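Local coordinates for protein 303aa long hypothetical esterase (Sulfolobus tokodaii, PDB 3AIN) that probably hydrolyses carboxylic esters as a thermostable carboxylesterase related to hormone-sensitive lipase, with an alpha/beta hydrolase fold, at residues A[66-71]-A[79-84]; A[92-97]-A[125-130]. The protein carries 1 engineered substitution. All blocks are in the same frame, centred on the assembly; numbering follows the deposited sequence.

Overall arrangement
Both contacts belong to one mixed sheet, the central sheet of an alpha/beta hydrolase, and their centres lie about 9 Å apart. Contact 1 (66-71 with 79-84) is the antiparallel hairpin at one margin of the sheet, partly buried, with a salt bridge on one face and aliphatic packing on the other. Contact 2 (92-97 with 125-130) sits deeper, about 8 Å between its centre and that of the chain, against about 16 Å for contact 1; here parallel strands run out into a histidine-tyrosine stack and two bound waters. Strands 76-83 and 123-127 are sheet neighbours, so the contacts touch: A79 packs on I125, and R80 O probably accepts a hydrogen bond from S126 N.

Contact 1. Residues A[66-71]-A[79-84]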
loop_
_atom_site.group_PDB
_atom_site.type_symbol
_atom_site.label_atom_id
_atom_site.label_comp_id
_atom_site.label_asym_id
_atom_site.label_seq_id
_atom_site.Cartn_x
_atom_site.Cartn_y
_atom_site.Cartn_z
ATOM N N GLU A 66 -24.516 -14.385 6.778
ATOM C CA GLU A 66 -25.872 -14.208 7.297
ATOM C C GLU A 66 -26.439 -12.887 6.771
ATOM O O GLU A 66 -25.795 -11.851 6.906
ATOM C CB GLU A 66 -25.798 -14.132 8.828
ATOM C CG GLU A 66 -26.938 -14.785 9.538
ATOM C CD GLU A 66 -26.754 -14.738 11.033
ATOM O OE1 GLU A 66 -25.579 -14.672 11.481
ATOM O OE2 GLU A 66 -27.779 -14.597 11.738
ATOM N N ASP A 67 -27.697 -12.893 6.342
ATOM C CA ASP A 67 -28.389 -11.644 6.043
ATOM C C ASP A 67 -29.210 -11.212 7.254
ATOM O O ASP A 67 -29.913 -12.026 7.856
ATOM C CB ASP A 67 -29.286 -11.795 4.819
ATOM C CG ASP A 67 -28.506 -11.712 3.514
ATOM O OD1 ASP A 67 -27.325 -11.340 3.585
ATOM O OD2 ASP A 67 -29.111 -11.807 2.430
ATOM N N ILE A 68 -29.019 -9.973 7.689
ATOM C CA ILE A 68 -29.717 -9.480 8.882
ATOM C C ILE A 68 -30.488 -8.196 8.554
ATOM O O ILE A 68 -30.352 -7.630 7.466
ATOM C CB ILE A 68 -28.759 -9.178 10.062
ATOM C CG1 ILE A 68 -27.832 -8.017 9.712
ATOM C CG2 ILE A 68 -27.993 -10.431 10.508
ATOM C CD1 ILE A 68 -26.989 -7.508 10.888
ATOM N N THR A 69 -31.415 -7.844 9.436
ATOM C CA THR A 69 -32.113 -6.558 9.343
ATOM C C THR A 69 -31.805 -5.713 10.577
ATOM O O THR A 69 -31.934 -6.175 11.731
ATOM C CB THR A 69 -33.647 -6.762 9.261
ATOM O OG1 THR A 69 -33.966 -7.518 8.078
ATOM C CG2 THR A 69 -34.354 -5.418 9.177
ATOM N N ILE A 70 -31.286 -4.513 10.334
ATOM C CA ILE A 70 -30.925 -3.606 11.411
ATOM C C ILE A 70 -32.025 -2.559 11.577
ATOM O O ILE A 70 -32.522 -2.010 10.591
ATOM C CB ILE A 70 -29.585 -2.872 11.099
ATOM C CG1 ILE A 70 -28.422 -3.872 11.118
ATOM C CG2 ILE A 70 -29.338 -1.738 12.109
ATOM C CD1 ILE A 70 -27.102 -3.244 10.638
ATOM N N PRO A 71 -32.542 -2.427 12.804
ATOM C CA PRO A 71 -33.665 -1.505 13.026
ATOM C C PRO A 71 -33.168 -0.063 13.082
ATOM O O PRO A 71 -32.636 0.371 14.108
ATOM C CB PRO A 71 -34.210 -1.940 14.398
ATOM C CG PRO A 71 -33.053 -2.593 15.085
ATOM C CD PRO A 71 -32.197 -3.213 14.002
ATOM N N ALA A 79 -28.567 -5.761 5.985
ATOM C CA ALA A 79 -27.113 -5.853 5.952
ATOM C C ALA A 79 -26.677 -7.292 5.792
ATOM O O ALA A 79 -27.428 -8.223 6.122
ATOM C CB ALA A 79 -26.504 -5.265 7.217
ATOM N N ARG A 80 -25.522 -7.480 5.167
ATOM C CA ARG A 80 -25.000 -8.830 4.989
ATOM C C ARG A 80 -23.736 -9.004 5.811
ATOM O O ARG A 80 -22.824 -8.154 5.789
ATOM C CB ARG A 80 -24.734 -9.156 3.518
ATOM C CG ARG A 80 -24.195 -10.586 3.330
ATOM C CD ARG A 80 -24.247 -11.076 1.902
ATOM N NE ARG A 80 -25.638 -11.286 1.488
ATOM C CZ ARG A 80 -26.072 -11.236 0.235
ATOM N NH1 ARG A 80 -25.211 -11.087 -0.772
ATOM N NH2 ARG A 80 -27.382 -11.275 -0.004
ATOM N N VAL A 81 -23.740 -10.029 6.657
ATOM C CA VAL A 81 -22.650 -10.244 7.589
ATOM C C VAL A 81 -21.763 -11.369 7.065
ATOM O O VAL A 81 -22.248 -12.465 6.766
ATOM C CB VAL A 81 -23.190 -10.677 8.967
ATOM C CG1 VAL A 81 -22.034 -10.903 9.950
ATOM C CG2 VAL A 81 -24.204 -9.645 9.491
ATOM N N TYR A 82 -20.485 -11.068 6.859
ATOM C CA TYR A 82 -19.514 -12.076 6.357
ATOM C C TYR A 82 -18.559 -12.407 7.508
ATOM O O TYR A 82 -17.851 -11.542 8.030
ATOM C CB TYR A 82 -18.685 -11.530 5.169
ATOM C CG TYR A 82 -19.494 -11.013 3.990
ATOM C CD1 TYR A 82 -19.684 -11.797 2.846
ATOM C CD2 TYR A 82 -20.057 -9.728 4.010
ATOM C CE1 TYR A 82 -20.416 -11.316 1.747
ATOM C CE2 TYR A 82 -20.682 -9.212 2.882
ATOM C CZ TYR A 82 -20.912 -10.025 1.784
ATOM O OH TYR A 82 -21.577 -9.528 0.704
ATOM N N TYR A 83 -18.460 -13.695 7.830
ATOM C CA TYR A 83 -17.461 -14.160 8.793
ATOM C C TYR A 83 -16.255 -14.745 8.065
ATOM O O TYR A 83 -16.406 -15.422 7.053
ATOM C CB TYR A 83 -18.065 -15.276 9.662
ATOM C CG TYR A 83 -19.126 -14.794 10.614
ATOM C CD1 TYR A 83 -18.798 -14.463 11.917
ATOM C CD2 TYR A 83 -20.452 -14.730 10.232
ATOM C CE1 TYR A 83 -19.763 -14.036 12.810
ATOM C CE2 TYR A 83 -21.433 -14.325 11.133
ATOM C CZ TYR A 83 -21.073 -13.978 12.413
ATOM O OH TYR A 83 -22.033 -13.557 13.308
ATOM N N PRO A 84 -15.061 -14.536 8.610
ATOM C CA PRO A 84 -13.883 -15.115 7.978
ATOM C C PRO A 84 -13.770 -16.589 8.341
ATOM O O PRO A 84 -14.589 -17.102 9.114
ATOM C CB PRO A 84 -12.735 -14.344 8.622
ATOM C CG PRO A 84 -13.238 -13.999 9.966
ATOM C CD PRO A 84 -14.716 -13.729 9.792
#
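D67 and R80 face each other across a beta hairpin, strands 64-71 and 76-83, at the margin of the alpha/beta hydrolase sheet. Four backbone bonds tie the strands in antiparallel register: E66 and V81 form one hydrogen-bonded pair, I68 and A79 the next, and D67 with R80 is the non-hydrogen-bonded pair between them. I68 N reaches A79 O at 2.8 Å in a nearly straight bond.

The tight side is the apolar face. A79 CB is the small methyl here, touched by I68 CG1 at 3.9 Å and I70 CD1 at 4.0 Å. I68 holds CG1 between its backbone N and carbonyl carbon (chi1 66°), and from there the extended branch carries CD1 to V81 CG2, 3.8 Å away. W150 of helix 139-153 packs on I68 and I70, and I125 of the next strand touches A79, so the I70, A79 and V81 part of this face is buried. Toward the far end the packing thins out: E66 is partly exposed, and its OE1 comes only to 4.1 Å from Y83 OH, the carboxylate lying nearly coplanar with the ring at its edge.

On the other face the solvent side is D67, which is exposed, while R80 lays CG over one face of the buried Y82 ring. R80 starts out extended, with CG anti to the backbone N (chi1 -180°), then bends at chi3 to turn the guanidinium alongside the aspartate. E107 and D110 also form salt bridges with this guanidinium, so together with D67 three acidic groups hold it in place. The grip on D67 is side-on and two-pronged, the two flat groups 12° from coplanar: R80 NE meets D67 OD1 at 2.7 Å, R80 NH2 meets D67 OD2 at 3.0 Å, and both oxygens use their syn lone pairs.

Contact 2. Residues A[92-97]-A[125-130]; sequences VLVYYH and ISVDYR
V94 and V127 mesh methyl to methyl, V94 CG1 lying 3.7 Å from V127 CG2, on one face of two parallel strands in the beta-alpha-beta unit 92-96, 110-120, 123-127. Further back on this face V92 CG1 meets the end of I125, its CD1, at 3.8 Å. V127 is the central bump: its CG2 fits into the notch between V94 CG1 and Y96 CE1, the latter 3.9 Å away, the valine and tyrosine side chains running side by side. The backbones are laced by I125 N to L93 O, Y95 N to I125 O and V127 N to Y95 O.

Past the strands two rings take over the packing. H97 and Y129 both carry CG between backbone N and carbonyl carbon (chi1 69° and 58°), which brings their rings into an offset stack, centroids 4.4 Å apart and planes at 13°. The Y129 hydroxyl overlies the rim of the imidazole and donates to H97 O at 2.6 Å. Two waters lie at the imidazole's edge: one links H97 N, S126 OG and V127 O, while the other joins H97 NE2 (2.7 Å), D128 OD1 and Y129 O. D128 OD1 also accepts from I106 N. H97 opens the HGGG sequence that in HSL relatives shapes the oxyanion hole, and probably does so here.

Helix 139-153 lies against V92, Y96 and Y129, while helix 110-120 covers the opposite face through L93, Y95 and S126. Y95 OH hydrogen-bonds D169 OD1, within the probable nucleophile elbow, and strands 76-83 and 164-169 flank the pair within the sheet.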
loop_
_atom_site.group_PDB
_atom_site.type_symbol
_atom_site.label_atom_id
_atom_site.label_comp_id
_atom_site.label_asym_id
_atom_site.label_seq_id
_atom_site.Cartn_x
_atom_site.Cartn_y
_atom_site.Cartn_z
ATOM N N VAL A 92 -14.664 -6.061 13.702
ATOM C CA VAL A 92 -15.801 -5.945 12.782
ATOM C C VAL A 92 -15.623 -4.692 11.927
ATOM O O VAL A 92 -15.307 -3.620 12.453
ATOM C CB VAL A 92 -17.139 -5.777 13.557
ATOM C CG1 VAL A 92 -18.314 -5.734 12.583
ATOM C CG2 VAL A 92 -17.316 -6.943 14.555
ATOM N N LEU A 93 -15.712 -4.869 10.608
ATOM C CA LEU A 93 -15.617 -3.751 9.674
ATOM C C LEU A 93 -17.006 -3.489 9.114
ATOM O O LEU A 93 -17.633 -4.404 8.584
ATOM C CB LEU A 93 -14.684 -4.129 8.496
ATOM C CG LEU A 93 -14.693 -3.125 7.329
ATOM C CD1 LEU A 93 -14.061 -1.774 7.802
ATOM C CD2 LEU A 93 -13.890 -3.689 6.128
ATOM N N VAL A 94 -17.557 -2.303 9.396
ATOM C CA VAL A 94 -18.822 -1.929 8.817
ATOM C C VAL A 94 -18.543 -1.218 7.504
ATOM O O VAL A 94 -17.711 -0.314 7.488
ATOM C CB VAL A 94 -19.628 -1.014 9.742
ATOM C CG1 VAL A 94 -20.963 -0.660 9.073
ATOM C CG2 VAL A 94 -19.860 -1.754 11.087
ATOM N N TYR A 95 -19.027 -1.824 6.416
ATOM C CA TYR A 95 -18.646 -1.419 5.052
ATOM C C TYR A 95 -19.802 -0.766 4.310
ATOM O O TYR A 95 -20.929 -1.292 4.296
ATOM C CB TYR A 95 -18.140 -2.631 4.242
ATOM C CG TYR A 95 -17.432 -2.239 2.962
ATOM C CD1 TYR A 95 -16.112 -1.835 3.003
ATOM C CD2 TYR A 95 -18.141 -2.060 1.770
ATOM C CE1 TYR A 95 -15.490 -1.275 1.901
ATOM C CE2 TYR A 95 -17.501 -1.533 0.628
ATOM C CZ TYR A 95 -16.192 -1.133 0.718
ATOM O OH TYR A 95 -15.544 -0.607 -0.382
ATOM N N TYR A 96 -19.516 0.353 3.639
ATOM C CA TYR A 96 -20.524 1.067 2.844
ATOM C C TYR A 96 -20.140 1.106 1.370
ATOM O O TYR A 96 -19.093 1.665 1.029
ATOM C CB TYR A 96 -20.631 2.503 3.358
ATOM C CG TYR A 96 -20.908 2.564 4.829
ATOM C CD1 TYR A 96 -22.166 2.272 5.342
ATOM C CD2 TYR A 96 -19.896 2.913 5.721
ATOM C CE1 TYR A 96 -22.367 2.244 6.733
ATOM C CE2 TYR A 96 -20.109 2.953 7.095
ATOM C CZ TYR A 96 -21.359 2.641 7.587
ATOM O OH TYR A 96 -21.548 2.673 8.948
ATOM N N HIS A 97 -20.905 0.415 0.521
ATOM C CA HIS A 97 -20.610 0.360 -0.921
ATOM C C HIS A 97 -20.614 1.736 -1.576
ATOM O O HIS A 97 -21.351 2.608 -1.167
ATOM C CB HIS A 97 -21.613 -0.575 -1.645
ATOM C CG HIS A 97 -23.017 -0.056 -1.702
ATOM N ND1 HIS A 97 -23.441 0.825 -2.682
ATOM C CD2 HIS A 97 -24.112 -0.330 -0.945
ATOM C CE1 HIS A 97 -24.719 1.104 -2.494
ATOM N NE2 HIS A 97 -25.151 0.417 -1.453
ATOM N N ILE A 125 -19.516 -6.266 7.661
ATOM C CA ILE A 125 -20.948 -6.052 7.604
ATOM C C ILE A 125 -21.265 -4.999 6.562
ATOM O O ILE A 125 -21.006 -3.810 6.741
ATOM C CB ILE A 125 -21.530 -5.664 8.966
ATOM C CG1 ILE A 125 -21.232 -6.800 9.957
ATOM C CG2 ILE A 125 -23.064 -5.454 8.842
ATOM C CD1 ILE A 125 -21.803 -6.530 11.370
ATOM N N SER A 126 -21.846 -5.471 5.475
ATOM C CA SER A 126 -22.100 -4.629 4.312
ATOM C C SER A 126 -23.505 -4.077 4.391
ATOM O O SER A 126 -24.480 -4.837 4.490
ATOM C CB SER A 126 -21.917 -5.445 3.036
ATOM O OG SER A 126 -22.184 -4.650 1.871
ATOM N N VAL A 127 -23.609 -2.749 4.360
ATOM C CA VAL A 127 -24.869 -2.055 4.700
ATOM C C VAL A 127 -25.638 -1.614 3.434
ATOM O O VAL A 127 -25.071 -0.979 2.541
ATOM C CB VAL A 127 -24.548 -0.829 5.608
ATOM C CG1 VAL A 127 -25.791 0.003 5.881
ATOM C CG2 VAL A 127 -23.901 -1.313 6.877
ATOM N N ASP A 128 -26.934 -1.942 3.362
ATOM C CA ASP A 128 -27.776 -1.540 2.218
ATOM C C ASP A 128 -28.501 -0.229 2.582
ATOM O O ASP A 128 -29.683 -0.223 2.980
ATOM C CB ASP A 128 -28.794 -2.646 1.874
ATOM C CG ASP A 128 -28.784 -3.062 0.385
ATOM O OD1 ASP A 128 -27.895 -2.653 -0.394
ATOM O OD2 ASP A 128 -29.604 -3.941 0.019
ATOM N N TYR A 129 -27.727 0.848 2.645
ATOM C CA TYR A 129 -28.293 2.155 2.985
ATOM C C TYR A 129 -29.263 2.620 1.884
ATOM O O TYR A 129 -29.138 2.243 0.715
ATOM C CB TYR A 129 -27.177 3.187 3.227
ATOM C CG TYR A 129 -26.228 3.371 2.042
ATOM C CD1 TYR A 129 -26.565 4.211 0.972
ATOM C CD2 TYR A 129 -25.015 2.662 1.967
ATOM C CE1 TYR A 129 -25.666 4.429 -0.101
ATOM C CE2 TYR A 129 -24.103 2.887 0.893
ATOM C CZ TYR A 129 -24.491 3.717 -0.159
ATOM O OH TYR A 129 -23.629 3.960 -1.199
ATOM N N ARG A 130 -30.214 3.492 2.237
ATOM C CA ARG A 130 -31.170 3.959 1.222
ATOM C C ARG A 130 -30.502 4.770 0.110
ATOM O O ARG A 130 -29.657 5.633 0.382
ATOM C CB ARG A 130 -32.254 4.830 1.888
ATOM C CG ARG A 130 -33.403 4.011 2.515
ATOM C CD ARG A 130 -34.303 4.905 3.420
ATOM N NE ARG A 130 -33.568 5.456 4.549
ATOM C CZ ARG A 130 -33.925 6.542 5.229
ATOM N NH1 ARG A 130 -35.084 7.140 4.964
ATOM N NH2 ARG A 130 -33.161 6.995 6.198
HETATM O O HOH W 1 -22.632 -1.794 1.420
HETATM O O HOH W 2 -27.731 0.335 -0.715
#